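Local atomic coordinates of uncharacterized hypothetical protein FTT_1539c (Francisella tularensis subsp. tularensis, PDB entry 4QVR), a protein that is of unknown function but belongs to the DUF6844 family and is probably made with an N-terminal signal sequence. Residues A71-A76 with V320-D325; D100-Y105 with K255-E260; L140-A145 with I267-I272; K327-A332 with V445-P450. All blocks are in the same frame, centred on the assembly; numbering follows the deposited sequence. Where two conformers were deposited one is given.

Contact 1. Residues A71-A76 with V320-D325; sequences ANLNNA and VGFGED
The carboxamide of Asn-74 pairs with both peptide polar groups of Phe-322, joining helix 67-78 to an edge strand much as another strand's peptide would. Asn-74 ND2 donates to Phe-322 O at 3.0 Å, nearly straight at 169° and almost within the amide plane. In return Phe-322 N gives its hydrogen to Asn-74 OD1 at 3.1 Å, along a more bent path; in each bond the donor lies in the carbonyl plane on a lone pair. Because one bond uses the amide nitrogen and the other the oxygen, the pair defines which end of the amide is which. Asn-74 reaches this position with CG anti to its carbonyl carbon (chi1 -79°), and OD1 then also packs against Gly-321 CA at 3.4 Å. A second polar link runs through a water, which donates to Leu-73 O at 2.8 Å and to Val-320 O at 2.9 Å.

Beyond the polar groups, Leu-73 CB rests 3.5 Å from Val-320 O, and its CD1 comes to the edge of the Phe-322 ring, 4.0 Å from CE2. The helix and strand segments run steeply across one another, at 111°.

Leu-73 continues into Leu-252 and Ile-254 of strand 251-261 and into Tyr-115, while the Phe-322 ring also packs on Asp-69 and Val-70 of helix 67-78. Gly-321 bonds through its backbone to Tyr-329, so the contact sits between the outermost strand of one sheet, 318-322, and a helix that also touches the other sheet.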
loop_
_atom_site.group_PDB
_atom_site.type_symbol
_atom_site.label_atom_id
_atom_site.label_comp_id
_atom_site.label_asym_id
_atom_site.label_seq_id
_atom_site.Cartn_x
_atom_site.Cartn_y
_atom_site.Cartn_z
ATOM N N ALA A 71 -7.770 18.666 3.701
ATOM C CA ALA A 71 -9.118 18.459 3.156
ATOM C C ALA A 71 -9.114 17.344 2.107
ATOM O O ALA A 71 -10.151 16.752 1.838
ATOM C CB ALA A 71 -9.656 19.743 2.542
ATOM N N ASN A 72 -7.959 17.083 1.491
ATOM C CA ASN A 72 -7.846 16.011 0.495
ATOM C C ASN A 72 -7.853 14.661 1.190
ATOM O O ASN A 72 -8.639 13.774 0.843
ATOM C CB ASN A 72 -6.556 16.127 -0.324
ATOM C CG ASN A 72 -6.448 17.439 -1.078
ATOM O OD1 ASN A 72 -5.350 17.985 -1.246
ATOM N ND2 ASN A 72 -7.583 17.959 -1.524
ATOM N N LEU A 73 -6.969 14.507 2.174
ATOM C CA LEU A 73 -6.880 13.254 2.913
ATOM C C LEU A 73 -8.120 13.022 3.775
ATOM O O LEU A 73 -8.611 11.895 3.831
ATOM C CB LEU A 73 -5.582 13.175 3.727
ATOM C CG LEU A 73 -4.314 13.266 2.869
ATOM C CD1 LEU A 73 -3.072 13.047 3.704
ATOM C CD2 LEU A 73 -4.348 12.265 1.726
ATOM N N ASN A 74 -8.649 14.068 4.423
ATOM C CA ASN A 74 -9.861 13.895 5.239
ATOM C C ASN A 74 -11.102 13.622 4.385
ATOM O O ASN A 74 -11.939 12.791 4.741
ATOM C CB ASN A 74 -10.105 15.077 6.203
ATOM C CG ASN A 74 -9.227 15.023 7.462
ATOM O OD1 ASN A 74 -8.339 14.175 7.601
ATOM N ND2 ASN A 74 -9.498 15.921 8.399
ATOM N N ASN A 75 -11.236 14.308 3.260
ATOM C CA ASN A 75 -12.403 14.062 2.400
ATOM C C ASN A 75 -12.388 12.670 1.774
ATOM O O ASN A 75 -13.453 12.092 1.537
ATOM C CB ASN A 75 -12.558 15.134 1.318
ATOM C CG ASN A 75 -12.905 16.498 1.897
ATOM O OD1 ASN A 75 -13.224 16.619 3.086
ATOM N ND2 ASN A 75 -12.849 17.533 1.059
ATOM N N ALA A 76 -11.190 12.146 1.507
ATOM C CA ALA A 76 -11.033 10.816 0.933
ATOM C C ALA A 76 -11.541 9.768 1.940
ATOM O O ALA A 76 -12.245 8.822 1.572
ATOM C CB ALA A 76 -9.583 10.563 0.555
ATOM N N VAL A 320 -4.308 8.224 6.360
ATOM C CA VAL A 320 -3.833 9.234 7.257
ATOM C C VAL A 320 -4.860 10.331 7.264
ATOM O O VAL A 320 -5.352 10.746 6.222
ATOM C CB VAL A 320 -2.471 9.815 6.855
ATOM C CG1 VAL A 320 -2.109 10.981 7.755
ATOM C CG2 VAL A 320 -1.394 8.744 6.946
ATOM N N GLY A 321 -5.189 10.787 8.462
ATOM C CA GLY A 321 -6.121 11.879 8.638
ATOM C C GLY A 321 -5.559 12.837 9.669
ATOM O O GLY A 321 -4.476 12.603 10.237
ATOM N N PHE A 322 -6.311 13.900 9.926
ATOM C CA PHE A 322 -5.911 14.948 10.871
ATOM C C PHE A 322 -7.133 15.347 11.673
ATOM O O PHE A 322 -8.160 15.678 11.095
ATOM C CB PHE A 322 -5.348 16.143 10.112
ATOM C CG PHE A 322 -4.159 15.802 9.240
ATOM C CD1 PHE A 322 -2.876 15.752 9.772
ATOM C CD2 PHE A 322 -4.326 15.531 7.884
ATOM C CE1 PHE A 322 -1.791 15.447 8.973
ATOM C CE2 PHE A 322 -3.243 15.223 7.085
ATOM C CZ PHE A 322 -1.969 15.177 7.627
ATOM N N GLY A 323 -7.029 15.292 13.001
ATOM C CA GLY A 323 -8.164 15.603 13.884
ATOM C C GLY A 323 -8.385 17.077 14.192
ATOM O O GLY A 323 -7.691 17.945 13.655
ATOM N N GLU A 324 -9.372 17.341 15.053
ATOM C CA GLU A 324 -9.727 18.702 15.495
ATOM C C GLU A 324 -8.479 19.511 15.843
ATOM O O GLU A 324 -8.248 20.592 15.303
ATOM C CB GLU A 324 -10.637 18.630 16.735
ATOM C CG GLU A 324 -12.063 18.126 16.492
ATOM C CD GLU A 324 -13.024 19.209 16.011
ATOM O OE1 GLU A 324 -13.861 18.908 15.131
ATOM O OE2 GLU A 324 -12.949 20.360 16.508
ATOM N N ASP A 325 -7.671 18.945 16.735
ATOM C CA ASP A 325 -6.425 19.557 17.220
ATOM C C ASP A 325 -5.280 19.712 16.192
ATOM O O ASP A 325 -4.171 20.090 16.575
ATOM C CB ASP A 325 -5.901 18.735 18.414
ATOM C CG ASP A 325 -5.616 17.266 18.052
ATOM O OD1 ASP A 325 -5.982 16.833 16.938
ATOM O OD2 ASP A 325 -5.038 16.540 18.887
HETATM O O HOH W 1 -6.682 9.894 3.741
#

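Contact 2. Residues D100-Y105 with K255-E260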
loop_
_atom_site.group_PDB
_atom_site.type_symbol
_atom_site.label_atom_id
_atom_site.label_comp_id
_atom_site.label_asym_id
_atom_site.label_seq_id
_atom_site.Cartn_x
_atom_site.Cartn_y
_atom_site.Cartn_z
ATOM N N ASP A 100 -11.750 1.226 -14.617
ATOM C CA ASP A 100 -12.668 2.317 -14.950
ATOM C C ASP A 100 -12.987 3.151 -13.732
ATOM O O ASP A 100 -12.854 4.374 -13.776
ATOM C CB ASP A 100 -13.961 1.823 -15.575
ATOM C CG ASP A 100 -13.770 1.282 -16.982
ATOM O OD1 ASP A 100 -12.732 1.571 -17.628
ATOM O OD2 ASP A 100 -14.689 0.581 -17.463
ATOM N N VAL A 101 -13.380 2.512 -12.638
ATOM C CA VAL A 101 -13.723 3.265 -11.444
ATOM C C VAL A 101 -12.504 3.982 -10.844
ATOM O O VAL A 101 -12.638 5.072 -10.313
ATOM C CB VAL A 101 -14.426 2.412 -10.378
ATOM C CG1 VAL A 101 -15.695 1.796 -10.947
ATOM C CG2 VAL A 101 -13.507 1.340 -9.861
HETATM N N MSE A 102 -11.318 3.395 -10.939
HETATM C CA MSE A 102 -10.144 4.087 -10.398
HETATM C C MSE A 102 -9.754 5.253 -11.275
HETATM O O MSE A 102 -9.448 6.297 -10.742
HETATM C CB MSE A 102 -8.971 3.183 -10.096
HETATM C CG MSE A 102 -9.367 2.211 -8.998
HETATM SE SE MSE A 102 -7.789 1.096 -8.677
HETATM C CE MSE A 102 -7.388 0.157 -10.344
ATOM N N GLU A 103 -9.730 5.085 -12.597
ATOM C CA GLU A 103 -9.403 6.193 -13.525
ATOM C C GLU A 103 -10.368 7.386 -13.318
ATOM O O GLU A 103 -9.954 8.521 -13.264
ATOM C CB GLU A 103 -9.517 5.758 -14.991
ATOM C CG GLU A 103 -8.562 4.672 -15.476
ATOM C CD GLU A 103 -7.137 5.135 -15.724
ATOM O OE1 GLU A 103 -6.696 6.124 -15.087
ATOM O OE2 GLU A 103 -6.448 4.478 -16.554
ATOM N N ASN A 104 -11.657 7.099 -13.244
ATOM C CA ASN A 104 -12.656 8.096 -12.955
ATOM C C ASN A 104 -12.443 8.794 -11.630
ATOM O O ASN A 104 -12.622 10.018 -11.507
ATOM C CB ASN A 104 -14.018 7.462 -12.967
ATOM C CG ASN A 104 -14.526 7.219 -14.372
ATOM O OD1 ASN A 104 -14.016 7.795 -15.348
ATOM N ND2 ASN A 104 -15.566 6.404 -14.485
ATOM N N TYR A 105 -12.094 8.028 -10.614
ATOM C CA TYR A 105 -11.827 8.627 -9.308
ATOM C C TYR A 105 -10.613 9.584 -9.382
ATOM O O TYR A 105 -10.619 10.686 -8.829
ATOM C CB TYR A 105 -11.608 7.523 -8.261
ATOM C CG TYR A 105 -11.385 8.054 -6.879
ATOM C CD1 TYR A 105 -12.452 8.445 -6.071
ATOM C CD2 TYR A 105 -10.084 8.189 -6.364
ATOM C CE1 TYR A 105 -12.226 8.958 -4.786
ATOM C CE2 TYR A 105 -9.865 8.704 -5.103
ATOM C CZ TYR A 105 -10.919 9.091 -4.323
ATOM O OH TYR A 105 -10.639 9.580 -3.053
ATOM N N LYS A 255 -7.791 5.656 -1.569
ATOM C CA LYS A 255 -9.069 5.104 -1.874
ATOM C C LYS A 255 -8.909 3.660 -2.329
ATOM O O LYS A 255 -7.975 3.332 -3.062
ATOM C CB LYS A 255 -9.653 5.900 -3.044
ATOM C CG LYS A 255 -11.087 5.539 -3.438
ATOM C CD LYS A 255 -12.059 6.065 -2.392
ATOM C CE LYS A 255 -13.435 5.461 -2.569
ATOM N NZ LYS A 255 -14.312 5.844 -1.449
ATOM N N THR A 256 -9.799 2.780 -1.869
ATOM C CA THR A 256 -9.799 1.396 -2.307
ATOM C C THR A 256 -11.182 1.095 -2.806
ATOM O O THR A 256 -12.118 1.784 -2.421
ATOM C CB THR A 256 -9.453 0.417 -1.200
ATOM O OG1 THR A 256 -10.226 0.726 -0.033
ATOM C CG2 THR A 256 -7.989 0.525 -0.848
ATOM N N PHE A 257 -11.293 0.058 -3.642
ATOM C CA PHE A 257 -12.549 -0.390 -4.239
ATOM C C PHE A 257 -12.586 -1.916 -4.300
ATOM O O PHE A 257 -11.546 -2.553 -4.486
ATOM C CB PHE A 257 -12.662 0.071 -5.699
ATOM C CG PHE A 257 -12.672 1.556 -5.875
ATOM C CD1 PHE A 257 -13.865 2.261 -5.828
ATOM C CD2 PHE A 257 -11.506 2.239 -6.136
ATOM C CE1 PHE A 257 -13.885 3.632 -5.999
ATOM C CE2 PHE A 257 -11.521 3.602 -6.309
ATOM C CZ PHE A 257 -12.709 4.298 -6.233
ATOM N N VAL A 258 -13.771 -2.497 -4.165
ATOM C CA VAL A 258 -13.895 -3.954 -4.211
ATOM C C VAL A 258 -14.923 -4.383 -5.237
ATOM O O VAL A 258 -15.948 -3.738 -5.396
ATOM C CB VAL A 258 -14.268 -4.563 -2.841
ATOM C CG1 VAL A 258 -15.606 -4.051 -2.337
ATOM C CG2 VAL A 258 -14.296 -6.081 -2.926
ATOM N N VAL A 259 -14.614 -5.458 -5.956
ATOM C CA VAL A 259 -15.527 -6.026 -6.921
ATOM C C VAL A 259 -15.511 -7.563 -6.810
ATOM O O VAL A 259 -14.458 -8.172 -6.654
ATOM C CB VAL A 259 -15.147 -5.666 -8.378
ATOM C CG1 VAL A 259 -16.146 -6.275 -9.364
ATOM C CG2 VAL A 259 -15.131 -4.190 -8.592
ATOM N N GLU A 260 -16.678 -8.172 -6.882
ATOM C CA GLU A 260 -16.778 -9.628 -6.924
ATOM C C GLU A 260 -17.269 -10.054 -8.303
ATOM O O GLU A 260 -18.334 -9.604 -8.775
ATOM C CB GLU A 260 -17.729 -10.175 -5.870
ATOM C CG GLU A 260 -17.337 -9.877 -4.439
ATOM C CD GLU A 260 -18.283 -10.543 -3.461
ATOM O OE1 GLU A 260 -18.323 -11.796 -3.413
ATOM O OE2 GLU A 260 -18.973 -9.800 -2.732
#
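Phe-257 of strand 251-261 projects into Val-101, Met-102 and Tyr-105, packing helix 94-108 on one face of a three-stranded antiparallel sheet. Thr-256 and Val-258, which alternate with it, meet helix 134-159 instead, giving an alpha-beta-alpha layering. The helix and strand segments run nearly antiparallel, at 156°.

Among the aromatic contacts, the edge of Phe-257 is directed at the face of Tyr-105 in an offset edge-to-face pair: the ring planes stand at 75° and the centroids are 5.9 Å apart.

Two CH-pi contacts come next. Lys-255 CG, anti to the backbone N, lies over the centre of the Tyr-105 ring, 3.7 Å from its centroid, and the bend at chi2 (73°) then turns CD along the same face toward Tyr-105 CE1. Its NZ ends beyond, bonded to Thr-79 OG1, Asp-80 O and Ser-81 OG. In one of the two conformers modelled for Val-101, CG2 sits over a face of Phe-257, offset toward the rim.

The remaining packing is apolar, and no hydrogen bond crosses between the segments. Tyr-105 CB lies 4.0 Å from Phe-257 CZ. The selenomethionine Met-102 runs past the phenylalanine, bringing CG to 3.6 Å from Phe-257 CD2.

Contact 3. Residues L140-A145 with I267-I272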
loop_
_atom_site.group_PDB
_atom_site.type_symbol
_atom_site.label_atom_id
_atom_site.label_comp_id
_atom_site.label_asym_id
_atom_site.label_seq_id
_atom_site.Cartn_x
_atom_site.Cartn_y
_atom_site.Cartn_z
ATOM N N LEU A 140 -6.435 -10.548 1.159
ATOM C CA LEU A 140 -5.269 -10.995 0.420
ATOM C C LEU A 140 -5.158 -10.186 -0.885
ATOM O O LEU A 140 -4.079 -9.763 -1.308
ATOM C CB LEU A 140 -5.412 -12.478 0.104
ATOM C CG LEU A 140 -4.307 -13.020 -0.797
ATOM C CD1 LEU A 140 -2.991 -13.006 -0.054
ATOM C CD2 LEU A 140 -4.619 -14.421 -1.260
ATOM N N ALA A 141 -6.293 -10.012 -1.539
ATOM C CA ALA A 141 -6.364 -9.269 -2.792
ATOM C C ALA A 141 -5.863 -7.821 -2.601
ATOM O O ALA A 141 -5.141 -7.281 -3.459
ATOM C CB ALA A 141 -7.795 -9.299 -3.321
ATOM N N PHE A 142 -6.239 -7.201 -1.479
ATOM C CA PHE A 142 -5.763 -5.857 -1.166
ATOM C C PHE A 142 -4.262 -5.891 -0.980
ATOM O O PHE A 142 -3.566 -5.037 -1.490
ATOM C CB PHE A 142 -6.416 -5.242 0.084
ATOM C CG PHE A 142 -5.654 -4.050 0.605
ATOM C CD1 PHE A 142 -5.659 -2.849 -0.088
ATOM C CD2 PHE A 142 -4.912 -4.132 1.771
ATOM C CE1 PHE A 142 -4.909 -1.765 0.360
ATOM C CE2 PHE A 142 -4.192 -3.037 2.244
ATOM C CZ PHE A 142 -4.179 -1.860 1.527
ATOM N N GLU A 143 -3.762 -6.867 -0.249
ATOM C CA GLU A 143 -2.304 -6.950 -0.011
ATOM C C GLU A 143 -1.511 -7.035 -1.306
ATOM O O GLU A 143 -0.458 -6.395 -1.459
ATOM C CB GLU A 143 -1.966 -8.121 0.920
ATOM C CG GLU A 143 -2.405 -7.861 2.383
ATOM C CD GLU A 143 -2.497 -9.113 3.268
ATOM O OE1 GLU A 143 -1.988 -10.204 2.891
ATOM O OE2 GLU A 143 -3.105 -9.002 4.360
ATOM N N LYS A 144 -2.013 -7.796 -2.253
ATOM C CA LYS A 144 -1.343 -7.902 -3.557
ATOM C C LYS A 144 -1.433 -6.605 -4.342
ATOM O O LYS A 144 -0.495 -6.224 -5.011
ATOM C CB LYS A 144 -1.982 -9.001 -4.400
ATOM C CG LYS A 144 -1.701 -10.440 -3.941
ATOM C CD LYS A 144 -2.696 -11.282 -4.718
ATOM C CE LYS A 144 -2.457 -12.756 -4.729
ATOM N NZ LYS A 144 -3.480 -13.297 -5.659
ATOM N N ALA A 145 -2.596 -5.975 -4.322
ATOM C CA ALA A 145 -2.766 -4.700 -4.975
ATOM C C ALA A 145 -1.788 -3.671 -4.373
ATOM O O ALA A 145 -1.062 -2.952 -5.089
ATOM C CB ALA A 145 -4.186 -4.210 -4.767
ATOM N N ILE A 267 -9.623 -6.292 -5.669
ATOM C CA ILE A 267 -9.483 -5.009 -4.988
ATOM C C ILE A 267 -8.623 -4.051 -5.825
ATOM O O ILE A 267 -7.587 -4.444 -6.350
ATOM C CB ILE A 267 -8.729 -5.185 -3.634
ATOM C CG1 ILE A 267 -9.510 -6.010 -2.608
ATOM C CG2 ILE A 267 -8.383 -3.856 -3.010
ATOM C CD1 ILE A 267 -10.687 -5.317 -1.976
ATOM N N GLY A 268 -9.018 -2.780 -5.894
ATOM C CA GLY A 268 -8.218 -1.771 -6.557
ATOM C C GLY A 268 -7.799 -0.756 -5.502
ATOM O O GLY A 268 -8.525 -0.492 -4.547
ATOM N N VAL A 269 -6.601 -0.232 -5.620
ATOM C CA VAL A 269 -6.128 0.758 -4.661
ATOM C C VAL A 269 -5.512 1.880 -5.474
ATOM O O VAL A 269 -4.870 1.637 -6.492
ATOM C CB VAL A 269 -5.131 0.162 -3.647
ATOM C CG1 VAL A 269 -3.934 -0.424 -4.357
ATOM C CG2 VAL A 269 -4.673 1.218 -2.620
ATOM N N VAL A 270 -5.844 3.101 -5.079
ATOM C CA VAL A 270 -5.300 4.296 -5.675
ATOM C C VAL A 270 -4.358 4.827 -4.611
ATOM O O VAL A 270 -4.765 4.996 -3.465
ATOM C CB VAL A 270 -6.410 5.343 -5.952
ATOM C CG1 VAL A 270 -5.819 6.691 -6.383
ATOM C CG2 VAL A 270 -7.344 4.860 -7.035
ATOM N N VAL A 271 -3.104 5.066 -4.986
ATOM C CA VAL A 271 -2.100 5.627 -4.069
ATOM C C VAL A 271 -1.569 6.992 -4.588
ATOM O O VAL A 271 -1.632 7.280 -5.788
ATOM C CB VAL A 271 -0.901 4.677 -3.835
ATOM C CG1 VAL A 271 -1.323 3.351 -3.171
ATOM C CG2 VAL A 271 -0.110 4.410 -5.122
ATOM N N ILE A 272 -1.099 7.836 -3.659
ATOM C CA ILE A 272 -0.501 9.108 -3.996
ATOM C C ILE A 272 0.818 9.183 -3.247
ATOM O O ILE A 272 0.963 8.551 -2.219
ATOM C CB ILE A 272 -1.329 10.307 -3.513
ATOM C CG1 ILE A 272 -1.353 10.306 -1.984
ATOM C CG2 ILE A 272 -2.689 10.286 -4.161
ATOM C CD1 ILE A 272 -2.136 11.404 -1.353
#
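Ile-267 meets Phe-142 with both branches and Ala-141 with CG1, an outcome of its first torsion: at chi1 -66°, CG1 is anti to the carbonyl carbon and CG2 anti to the backbone N, which lays both against the helix backbone, CG1 by Phe-142 N and CG2 by Phe-142 CA. On the helix side, Phe-142 has CG anti to the backbone N (chi1 164°), which directs its ring along the strand, and its chi2 leaves the ring edge near Ile-267 CG2 and Val-269 CG2.

The two segments belong to an alpha-beta layer in which helix 134-159 lies on a three-stranded antiparallel sheet and strand 264-273 is the central strand. Their directions differ by 39°, and the axes approach to 7.5 Å. Ala-141 and Ala-145, one helical turn apart, both direct CB at the strand, and these short side chains are consistent with so close an approach.

No hydrogen bond joins the segments; the evidence is for apolar packing throughout. Ile-267 CG1 lies 3.8 Å from Ala-141 CB and 3.7 Å from Phe-142 N, while CG2 is 3.9 Å from Phe-142 CB. Further along the ring edge, Phe-142 CE1 is 4.2 Å from Val-269 CG2. The touching residues are all buried, and Tyr-316 packs on both Phe-142 and Ile-267. The strand's backbone is hydrogen-bonded within the sheet, Ile-267 to Gly-123 and Val-269 to Ala-121. Val-270 points to the other face, against Met-102 and Ile-106.

At the far end, Ala-145 CB fits against the strand itself, 3.8 Å from Ile-267 O and also 3.8 Å from Val-269 CG1.

Contact 4. Residues K327-A332 with V445-P450; sequences KPYILA and VLKWDP
Strands 328-337 and 440-448 run antiparallel, their segments at 154°, with Ile-330/Trp-448 and Ala-332/Leu-446 as hydrogen-bonded pairs on either side of the non-hydrogen-bonded pair Leu-331/Lys-447. Ile-330 N donates to Trp-448 O at 3.1 Å, and Trp-448 N answers to Ile-330 O at 2.9 Å; Ala-332 and Leu-446 exchange the same two bonds. Between them Leu-331 CA makes a CA-H...O contact with Leu-446 O at 3.2 Å.

On the face of Ile-330, Ala-332, Leu-446 and Trp-448, the isoleucine and indole lie side by side. Ile-330 CD1 abuts the ring edge, a tight 3.3 Å from Trp-448 CE3, and also reaches Pro-450 CG at 3.8 Å. Pro-450 in turn sets its CB over one face of the indole. Leu-364 and Ile-368 of helix 349-370 continue this apolar layer.

The opposite face carries Leu-331 and Lys-447. The lysine leaves with CG anti to the backbone N (chi1 -180°) and stays extended, so that the chain crosses the Tyr-329 side chain at about a right angle, with Lys-447 CE 3.4 Å from Tyr-329 CB. Its NZ then comes to Asp-449 OD2 at 3.6 Å, a long salt bridge to the residue just past the strand.

The chemistry thus divides: aliphatic and indole surface faces the helix, while the lysine's methylenes pack on the tyrosine and its charge is probably offset by the exposed aspartate just beyond the strand.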
loop_
_atom_site.group_PDB
_atom_site.type_symbol
_atom_site.label_atom_id
_atom_site.label_comp_id
_atom_site.label_asym_id
_atom_site.label_seq_id
_atom_site.Cartn_x
_atom_site.Cartn_y
_atom_site.Cartn_z
ATOM N N LYS A 327 -3.774 17.314 14.693
ATOM C CA LYS A 327 -2.871 16.164 14.875
ATOM C C LYS A 327 -3.147 15.023 13.895
ATOM O O LYS A 327 -4.300 14.612 13.714
ATOM C CB LYS A 327 -2.979 15.590 16.298
ATOM C CG LYS A 327 -2.321 16.413 17.393
ATOM C CD LYS A 327 -0.808 16.439 17.235
ATOM C CE LYS A 327 -0.136 17.177 18.381
ATOM N NZ LYS A 327 1.348 17.177 18.242
ATOM N N PRO A 328 -2.082 14.495 13.272
ATOM C CA PRO A 328 -2.283 13.387 12.365
ATOM C C PRO A 328 -2.545 12.097 13.106
ATOM O O PRO A 328 -2.060 11.875 14.200
ATOM C CB PRO A 328 -0.955 13.283 11.608
ATOM C CG PRO A 328 0.050 13.976 12.469
ATOM C CD PRO A 328 -0.699 15.009 13.242
ATOM N N TYR A 329 -3.319 11.236 12.489
ATOM C CA TYR A 329 -3.596 9.961 13.076
ATOM C C TYR A 329 -3.700 8.996 11.921
ATOM O O TYR A 329 -3.922 9.396 10.778
ATOM C CB TYR A 329 -4.886 10.022 13.906
ATOM C CG TYR A 329 -6.072 10.478 13.103
ATOM C CD1 TYR A 329 -6.609 9.668 12.129
ATOM C CD2 TYR A 329 -6.654 11.711 13.314
ATOM C CE1 TYR A 329 -7.688 10.063 11.383
ATOM C CE2 TYR A 329 -7.746 12.116 12.564
ATOM C CZ TYR A 329 -8.256 11.278 11.603
ATOM O OH TYR A 329 -9.338 11.632 10.840
ATOM N N ILE A 330 -3.549 7.719 12.215
ATOM C CA ILE A 330 -3.619 6.712 11.196
ATOM C C ILE A 330 -4.803 5.805 11.452
ATOM O O ILE A 330 -4.968 5.309 12.554
ATOM C CB ILE A 330 -2.322 5.905 11.194
ATOM C CG1 ILE A 330 -1.171 6.866 10.866
ATOM C CG2 ILE A 330 -2.405 4.759 10.187
ATOM C CD1 ILE A 330 0.187 6.378 11.287
ATOM N N LEU A 331 -5.636 5.618 10.433
ATOM C CA LEU A 331 -6.781 4.743 10.541
ATOM C C LEU A 331 -6.412 3.475 9.823
ATOM O O LEU A 331 -5.665 3.509 8.865
ATOM C CB LEU A 331 -8.002 5.344 9.884
ATOM C CG LEU A 331 -8.447 6.689 10.426
ATOM C CD1 LEU A 331 -9.731 7.098 9.716
ATOM C CD2 LEU A 331 -8.670 6.603 11.910
ATOM N N ALA A 332 -6.921 2.358 10.320
ATOM C CA ALA A 332 -6.683 1.055 9.740
ATOM C C ALA A 332 -8.012 0.341 9.699
ATOM O O ALA A 332 -8.700 0.236 10.730
ATOM C CB ALA A 332 -5.720 0.265 10.582
ATOM N N VAL A 445 -12.628 0.060 12.523
ATOM C CA VAL A 445 -11.719 1.104 12.110
ATOM C C VAL A 445 -10.932 1.406 13.357
ATOM O O VAL A 445 -11.500 1.821 14.382
ATOM C CB VAL A 445 -12.409 2.388 11.649
ATOM C CG1 VAL A 445 -11.352 3.395 11.216
ATOM C CG2 VAL A 445 -13.385 2.102 10.507
ATOM N N LEU A 446 -9.632 1.159 13.290
ATOM C CA LEU A 446 -8.772 1.372 14.417
ATOM C C LEU A 446 -8.004 2.647 14.175
ATOM O O LEU A 446 -7.739 3.007 13.032
ATOM C CB LEU A 446 -7.817 0.188 14.611
ATOM C CG LEU A 446 -8.420 -1.202 14.885
ATOM C CD1 LEU A 446 -7.325 -2.190 15.266
ATOM C CD2 LEU A 446 -9.461 -1.181 15.984
ATOM N N LYS A 447 -7.680 3.339 15.265
ATOM C CA LYS A 447 -6.911 4.575 15.209
ATOM C C LYS A 447 -5.635 4.374 16.021
ATOM O O LYS A 447 -5.688 3.959 17.181
ATOM C CB LYS A 447 -7.689 5.754 15.789
ATOM C CG LYS A 447 -6.912 7.062 15.745
ATOM C CD LYS A 447 -7.501 8.100 16.678
ATOM C CE LYS A 447 -6.642 9.357 16.717
ATOM N NZ LYS A 447 -7.079 10.338 17.752
ATOM N N TRP A 448 -4.505 4.671 15.385
ATOM C CA TRP A 448 -3.186 4.549 15.972
ATOM C C TRP A 448 -2.517 5.913 15.971
ATOM O O TRP A 448 -2.551 6.627 14.968
ATOM C CB TRP A 448 -2.342 3.572 15.153
ATOM C CG TRP A 448 -0.939 3.398 15.649
ATOM C CD1 TRP A 448 -0.556 2.927 16.868
ATOM C CD2 TRP A 448 0.260 3.627 14.917
ATOM N NE1 TRP A 448 0.807 2.886 16.955
ATOM C CE2 TRP A 448 1.333 3.302 15.763
ATOM C CE3 TRP A 448 0.533 4.091 13.635
ATOM C CZ2 TRP A 448 2.660 3.434 15.367
ATOM C CZ3 TRP A 448 1.848 4.222 13.242
ATOM C CH2 TRP A 448 2.895 3.890 14.100
ATOM N N ASP A 449 -1.896 6.249 17.095
ATOM C CA ASP A 449 -1.194 7.509 17.272
ATOM C C ASP A 449 0.293 7.217 17.458
ATOM O O ASP A 449 0.696 6.675 18.486
ATOM C CB ASP A 449 -1.776 8.266 18.478
ATOM C CG ASP A 449 -3.133 8.909 18.167
ATOM O OD1 ASP A 449 -3.181 9.779 17.267
ATOM O OD2 ASP A 449 -4.140 8.573 18.835
ATOM N N PRO A 450 1.110 7.559 16.450
ATOM C CA PRO A 450 2.558 7.329 16.492
ATOM C C PRO A 450 3.345 8.475 17.110
ATOM O O PRO A 450 3.986 8.291 18.146
ATOM C CB PRO A 450 2.921 7.189 15.020
ATOM C CG PRO A 450 1.894 7.997 14.287
ATOM C CD PRO A 450 0.673 8.104 15.150
#

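Overall arrangement
Two sheets organise the four contacts. Contacts 2 and 3, with centres about 10 Å apart, load helices 94-108 and 134-159 onto opposite faces of the three-stranded sheet through the neighbouring strands 251-261 and 264-273. Contacts 1 and 4, whose centres are about 11 Å apart, share the four-stranded sheet, where strands 318-322 and 328-337 are neighbours. Contact 1 links the two groups: Ala-76 CB touches Tyr-105 OH, and Leu-73 CD2 touches Ile-272 CD1. Contact 4 stays about 10 Å from contact 2 and 9 Å from contact 3 at the nearest atoms. Along the chain, contact 1 spans contacts 2 and 3, whose segments alternate, and contact 4 follows. Helix 67-78, the first modelled, packs on both sheets through Leu-73 and Asn-74.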